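Local coordinates for lysine-sensitive aspartokinase 3 (Escherichia coli, PDB 2J0W), which catalyses the ATP-dependent phosphorylation of L-aspartate to 4-phospho-L-aspartate, the first step towards lysine, under allosteric feedback inhibition by lysine, at residues S7-T12 and A24-S29; R34-S39 and L124-I129. All coordinates share one frame; numbering follows the deposited sequence.

How the contacts relate
Both contacts are buried, apolar packing between strand and helix in the amino acid kinase domain, with centres about 8 Å apart. Contact 1 sets strand 5-9 against helix 17-27; contact 2 sets the neighbouring parallel strand 33-38 against helix 108-131. The strands are joined by probable hydrogen bonds, Ser7 O to Val37 N at 2.7 Å and Phe9 N to Val37 O at 2.9 Å. Packing links the contacts too: Phe9 CE2 packs on Val36 CG1, and Ala24 CA of helix 17-27 on Phe126 CZ. Polar chemistry appears where each strand ends, contact 1 at the ADP phosphate and contact 2 at the bound aspartate.

Contact 1 (S7-T12 and A24-S29); sequences SKFGGT and ADIVLS. With ADP (adenosine-5'-diphosphate), chain D.
Phe9 presses the far end of its ring against Val27, with Phe9 CZ 3.5 Å and Phe9 CE2 3.6 Å from the methyl CG2 of Val27. The two side chains meet at a slant. Ile26 takes the edge of the ring, its CG2 near the ring plane and 4.5 Å from Phe9 CZ, a looser touch. In Phe9 the ring carbon CG stands beside the backbone N (chi1 -61°), which turns the ring toward the helix; Trp220 of strand 216-221 stacks with it. Strand 5-9, helix 17-27 and strand 33-38 form a beta-alpha-beta unit, and this packing ties its first strand to the last turn of its helix. Where that helix ends, Ile26 O accepts both Ser29 N and Ser29 OG, the hydroxyl at 2.9 Å lying in the carbonyl plane on a lone pair. At the other end of the contact, the strand runs into the glycine turn that holds the nucleotide. Gly11 N gives ADP O2B a bent hydrogen bond of 3.2 Å (136° at the hydrogen), and Gly10 CA also lies against this oxygen. Lys8 NZ stands 3.0 Å from ADP O3B and forms a salt bridge with Asp202. Carbon-only packing thus joins strand to helix, while the Lys8 amino group and the Gly11 N-H meet the beta-phosphate at the nucleotide end.

Contact 2 (R34-S39 and L124-I129); sequences RLVVLS and LLFVEI. With ASP (aspartic acid), chain B.
The Phe126 ring meets the strand on one side of its plane: Leu38 CD1 and Val36 CG1 both lie on that side, each at a slant to the ring. Leu38 makes the closer touch, its CD1 3.3 Å from Phe126 CB and 3.7 Å from Phe126 CG, at the root of the ring. Val36 CG1 is farther out, 4.5 Å from Phe126 CE2. The two leading side chains cross at about a right angle. CD1 of Leu38 is anti to CA (chi2 178°), an extended chain that carries this methyl out from the strand to the benzylic carbon. Phe126 has its CG anti to the backbone N (chi1 -161°), directing the ring from the helix toward the sheet. Helix 108-131 here packs on one face of the central, largely parallel sheet of the amino acid kinase fold. Val36 and Leu38, two residues apart, supply that face, while Leu35, next to Val36 in the strand, turns to the other side and meets Leu212. Met20 of helix 17-27 also touches Phe126, placing the ring at the junction of two helices and the sheet. Just past the strand, Ser39 reaches the substrate pocket: its OG lies 3.4 Å from OD1 of the bound aspartate and is hydrogen-bonded to Ser201 OG. Ser39 O in turn receives a hydrogen bond from Ser122 OG, on the same helix as Phe126.

Contact 1 (S7-T12 and A24-S29)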
loop_
_atom_site.group_PDB
_atom_site.type_symbol
_atom_site.label_atom_id
_atom_site.label_comp_id
_atom_site.label_asym_id
_atom_site.label_seq_id
_atom_site.Cartn_x
_atom_site.Cartn_y
_atom_site.Cartn_z
ATOM N N SER A 7 23.109 29.591 10.275
ATOM C CA SER A 7 22.001 29.809 11.220
ATOM C C SER A 7 20.702 30.267 10.543
ATOM O O SER A 7 20.726 31.109 9.640
ATOM C CB SER A 7 22.403 30.851 12.275
ATOM O OG SER A 7 23.405 30.349 13.144
ATOM N N LYS A 8 19.568 29.735 10.989
ATOM C CA LYS A 8 18.291 30.112 10.396
ATOM C C LYS A 8 17.307 30.653 11.419
ATOM O O LYS A 8 17.136 30.089 12.501
ATOM C CB LYS A 8 17.678 28.920 9.656
ATOM C CG LYS A 8 16.368 29.217 8.927
ATOM C CD LYS A 8 15.149 29.076 9.832
ATOM C CE LYS A 8 13.867 29.108 9.003
ATOM N NZ LYS A 8 12.634 28.723 9.762
ATOM N N PHE A 9 16.655 31.754 11.059
ATOM C CA PHE A 9 15.690 32.399 11.935
ATOM C C PHE A 9 14.340 32.527 11.257
ATOM O O PHE A 9 14.242 33.010 10.120
ATOM C CB PHE A 9 16.217 33.768 12.337
ATOM C CG PHE A 9 17.516 33.711 13.084
ATOM C CD1 PHE A 9 17.531 33.529 14.466
ATOM C CD2 PHE A 9 18.728 33.843 12.406
ATOM C CE1 PHE A 9 18.731 33.483 15.165
ATOM C CE2 PHE A 9 19.935 33.797 13.092
ATOM C CZ PHE A 9 19.936 33.617 14.478
ATOM N N GLY A 10 13.309 32.084 11.970
ATOM C CA GLY A 10 11.955 32.115 11.454
ATOM C C GLY A 10 11.185 33.388 11.752
ATOM O O GLY A 10 11.729 34.349 12.302
ATOM N N GLY A 11 9.903 33.373 11.395
ATOM C CA GLY A 11 9.037 34.522 11.595
ATOM C C GLY A 11 9.150 35.154 12.962
ATOM O O GLY A 11 9.642 36.279 13.092
ATOM N N THR A 12 8.700 34.432 13.984
ATOM C CA THR A 12 8.752 34.933 15.352
ATOM C C THR A 12 10.132 35.462 15.738
ATOM O O THR A 12 10.238 36.463 16.445
ATOM C CB THR A 12 8.375 33.846 16.354
ATOM O OG1 THR A 12 9.254 32.728 16.189
ATOM C CG2 THR A 12 6.940 33.408 16.145
ATOM N N ALA A 24 20.125 38.594 16.730
ATOM C CA ALA A 24 21.421 39.141 16.355
ATOM C C ALA A 24 22.435 38.751 17.421
ATOM O O ALA A 24 23.587 38.421 17.109
ATOM C CB ALA A 24 21.347 40.655 16.229
ATOM N N ASP A 25 22.007 38.783 18.682
ATOM C CA ASP A 25 22.902 38.411 19.773
ATOM C C ASP A 25 23.406 37.006 19.468
ATOM O O ASP A 25 24.595 36.807 19.203
ATOM C CB ASP A 25 22.170 38.435 21.121
ATOM C CG ASP A 25 21.721 39.842 21.527
ATOM O OD1 ASP A 25 22.473 40.818 21.300
ATOM O OD2 ASP A 25 20.620 39.972 22.100
ATOM N N ILE A 26 22.484 36.046 19.482
ATOM C CA ILE A 26 22.786 34.646 19.193
ATOM C C ILE A 26 23.815 34.446 18.064
ATOM O O ILE A 26 24.735 33.632 18.186
ATOM C CB ILE A 26 21.500 33.901 18.813
ATOM C CG1 ILE A 26 20.538 33.895 19.998
ATOM C CG2 ILE A 26 21.825 32.485 18.376
ATOM C CD1 ILE A 26 19.365 32.962 19.803
ATOM N N VAL A 27 23.655 35.178 16.967
ATOM C CA VAL A 27 24.584 35.056 15.848
ATOM C C VAL A 27 26.002 35.437 16.282
ATOM O O VAL A 27 26.996 34.944 15.734
ATOM C CB VAL A 27 24.166 35.967 14.674
ATOM C CG1 VAL A 27 25.117 35.794 13.516
ATOM C CG2 VAL A 27 22.757 35.634 14.240
ATOM N N LEU A 28 26.083 36.313 17.279
ATOM C CA LEU A 28 27.364 36.791 17.784
ATOM C C LEU A 28 27.804 36.121 19.076
ATOM O O LEU A 28 28.593 36.683 19.828
ATOM C CB LEU A 28 27.299 38.308 17.975
ATOM C CG LEU A 28 26.864 39.001 16.684
ATOM C CD1 LEU A 28 26.757 40.496 16.887
ATOM C CD2 LEU A 28 27.858 38.673 15.599
ATOM N N SER A 29 27.281 34.924 19.328
ATOM C CA SER A 29 27.639 34.156 20.514
ATOM C C SER A 29 28.560 33.052 20.012
ATOM O O SER A 29 29.206 32.352 20.793
ATOM C CB SER A 29 26.395 33.541 21.163
ATOM O OG SER A 29 25.964 32.388 20.456
HETATM P PB ADP D . 9.649 28.895 12.225
HETATM O O1B ADP D . 10.702 29.048 13.254
HETATM O O2B ADP D . 9.244 30.218 11.621
HETATM O O3B ADP D . 10.080 27.890 11.106
HETATM P PA ADP D . 7.209 27.353 12.581
HETATM O O1A ADP D . 5.907 27.840 13.099
HETATM O O2A ADP D . 7.288 27.121 11.106
HETATM O O3A ADP D . 8.367 28.338 12.992
HETATM O "O5'" ADP D . 7.418 26.004 13.441
HETATM C "C5'" ADP D . 7.679 25.860 14.873
HETATM C "C4'" ADP D . 6.482 25.138 15.465
HETATM O "O4'" ADP D . 6.161 23.817 14.938
HETATM C "C3'" ADP D . 6.442 24.906 16.953
HETATM O "O3'" ADP D . 6.258 26.234 17.495
HETATM C "C2'" ADP D . 5.256 23.972 17.063
HETATM O "O2'" ADP D . 4.031 24.685 17.059
HETATM C "C1'" ADP D . 5.356 23.104 15.860
HETATM N N9 ADP D . 5.772 21.643 16.116
HETATM C C8 ADP D . 5.068 20.621 15.584
HETATM N N7 ADP D . 5.517 19.418 15.874
HETATM C C5 ADP D . 6.591 19.668 16.636
HETATM C C6 ADP D . 7.510 18.753 17.274
HETATM N N6 ADP D . 7.443 17.471 17.180
HETATM N N1 ADP D . 8.532 19.375 18.016
HETATM C C2 ADP D . 8.646 20.770 18.143
HETATM N N3 ADP D . 7.774 21.630 17.542
HETATM C C4 ADP D . 6.785 21.051 16.819
#

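Contact 2 (R34-S39 and L124-I129)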
loop_
_atom_site.group_PDB
_atom_site.type_symbol
_atom_site.label_atom_id
_atom_site.label_comp_id
_atom_site.label_asym_id
_atom_site.label_seq_id
_atom_site.Cartn_x
_atom_site.Cartn_y
_atom_site.Cartn_z
ATOM N N ARG A 34 28.739 32.273 9.898
ATOM C CA ARG A 34 29.167 33.136 8.812
ATOM C C ARG A 34 28.008 33.403 7.859
ATOM O O ARG A 34 28.018 34.373 7.100
ATOM C CB ARG A 34 30.313 32.464 8.067
ATOM C CG ARG A 34 31.430 32.005 8.998
ATOM C CD ARG A 34 32.702 32.770 8.728
ATOM N NE ARG A 34 32.439 34.192 8.555
ATOM C CZ ARG A 34 33.360 35.136 8.678
ATOM N NH1 ARG A 34 34.612 34.811 8.983
ATOM N NH2 ARG A 34 33.031 36.405 8.492
ATOM N N LEU A 35 27.015 32.525 7.882
ATOM C CA LEU A 35 25.859 32.696 7.019
ATOM C C LEU A 35 24.569 32.652 7.824
ATOM O O LEU A 35 24.332 31.723 8.604
ATOM C CB LEU A 35 25.833 31.610 5.939
ATOM C CG LEU A 35 24.710 31.657 4.894
ATOM C CD1 LEU A 35 24.708 32.969 4.121
ATOM C CD2 LEU A 35 24.911 30.512 3.945
ATOM N N VAL A 36 23.737 33.669 7.643
ATOM C CA VAL A 36 22.472 33.708 8.348
ATOM C C VAL A 36 21.358 33.634 7.313
ATOM O O VAL A 36 21.461 34.209 6.224
ATOM C CB VAL A 36 22.330 35.002 9.185
ATOM C CG1 VAL A 36 21.016 34.985 9.971
ATOM C CG2 VAL A 36 23.510 35.124 10.131
ATOM N N VAL A 37 20.304 32.906 7.648
ATOM C CA VAL A 37 19.185 32.757 6.746
ATOM C C VAL A 37 17.950 33.244 7.474
ATOM O O VAL A 37 17.627 32.753 8.556
ATOM C CB VAL A 37 19.037 31.287 6.327
ATOM C CG1 VAL A 37 17.756 31.077 5.541
ATOM C CG2 VAL A 37 20.236 30.890 5.491
ATOM N N LEU A 38 17.268 34.227 6.894
ATOM C CA LEU A 38 16.078 34.780 7.528
ATOM C C LEU A 38 14.821 34.557 6.725
ATOM O O LEU A 38 14.855 34.554 5.499
ATOM C CB LEU A 38 16.221 36.285 7.723
ATOM C CG LEU A 38 17.346 36.870 8.569
ATOM C CD1 LEU A 38 17.230 38.389 8.515
ATOM C CD2 LEU A 38 17.255 36.366 10.003
ATOM N N SER A 39 13.721 34.359 7.439
ATOM C CA SER A 39 12.412 34.208 6.828
ATOM C C SER A 39 11.917 35.635 6.991
ATOM O O SER A 39 12.607 36.461 7.581
ATOM C CB SER A 39 11.498 33.291 7.653
ATOM O OG SER A 39 11.908 31.936 7.657
ATOM N N LEU A 124 17.129 42.931 4.832
ATOM C CA LEU A 124 17.694 44.271 4.696
ATOM C C LEU A 124 17.776 44.944 6.054
ATOM O O LEU A 124 18.760 45.608 6.374
ATOM C CB LEU A 124 16.843 45.137 3.782
ATOM C CG LEU A 124 17.110 44.965 2.294
ATOM C CD1 LEU A 124 16.289 45.967 1.502
ATOM C CD2 LEU A 124 18.587 45.170 2.037
ATOM N N LEU A 125 16.735 44.769 6.855
ATOM C CA LEU A 125 16.708 45.375 8.163
ATOM C C LEU A 125 17.708 44.702 9.086
ATOM O O LEU A 125 18.456 45.372 9.801
ATOM C CB LEU A 125 15.298 45.297 8.756
ATOM C CG LEU A 125 14.212 46.017 7.942
ATOM C CD1 LEU A 125 12.874 45.891 8.644
ATOM C CD2 LEU A 125 14.585 47.490 7.751
ATOM N N PHE A 126 17.746 43.379 9.067
ATOM C CA PHE A 126 18.667 42.689 9.947
ATOM C C PHE A 126 20.098 43.191 9.765
ATOM O O PHE A 126 20.786 43.443 10.757
ATOM C CB PHE A 126 18.610 41.177 9.732
ATOM C CG PHE A 126 19.173 40.388 10.884
ATOM C CD1 PHE A 126 18.502 40.338 12.100
ATOM C CD2 PHE A 126 20.390 39.722 10.767
ATOM C CE1 PHE A 126 19.029 39.642 13.183
ATOM C CE2 PHE A 126 20.926 39.025 11.842
ATOM C CZ PHE A 126 20.246 38.985 13.051
ATOM N N VAL A 127 20.555 43.354 8.521
ATOM C CA VAL A 127 21.921 43.827 8.314
ATOM C C VAL A 127 22.106 45.148 9.036
ATOM O O VAL A 127 23.157 45.397 9.634
ATOM C CB VAL A 127 22.277 44.017 6.818
ATOM C CG1 VAL A 127 22.014 42.739 6.069
ATOM C CG2 VAL A 127 21.495 45.164 6.216
ATOM N N GLU A 128 21.069 45.983 8.993
ATOM C CA GLU A 128 21.104 47.281 9.649
ATOM C C GLU A 128 21.177 47.129 11.157
ATOM O O GLU A 128 21.855 47.903 11.835
ATOM C CB GLU A 128 19.882 48.108 9.267
ATOM C CG GLU A 128 19.963 48.653 7.858
ATOM C CD GLU A 128 21.317 49.276 7.565
ATOM O OE1 GLU A 128 21.695 50.248 8.259
ATOM O OE2 GLU A 128 22.007 48.784 6.647
ATOM N N ILE A 129 20.479 46.135 11.693
ATOM C CA ILE A 129 20.529 45.914 13.121
ATOM C C ILE A 129 21.922 45.428 13.517
ATOM O O ILE A 129 22.366 45.644 14.646
ATOM C CB ILE A 129 19.474 44.893 13.558
ATOM C CG1 ILE A 129 18.160 45.616 13.835
ATOM C CG2 ILE A 129 19.929 44.156 14.788
ATOM C CD1 ILE A 129 17.137 44.763 14.545
HETATM N N ASP B . 8.458 32.922 4.798
HETATM C CA ASP B . 7.928 31.650 4.313
HETATM C C ASP B . 6.629 31.380 5.103
HETATM O O ASP B . 6.176 32.297 5.832
HETATM C CB ASP B . 9.006 30.536 4.485
HETATM C CG ASP B . 9.375 30.130 5.929
HETATM O OD1 ASP B . 8.780 30.711 6.890
HETATM O OD2 ASP B . 10.267 29.225 6.113
HETATM O OXT ASP B . 6.090 30.224 5.013
#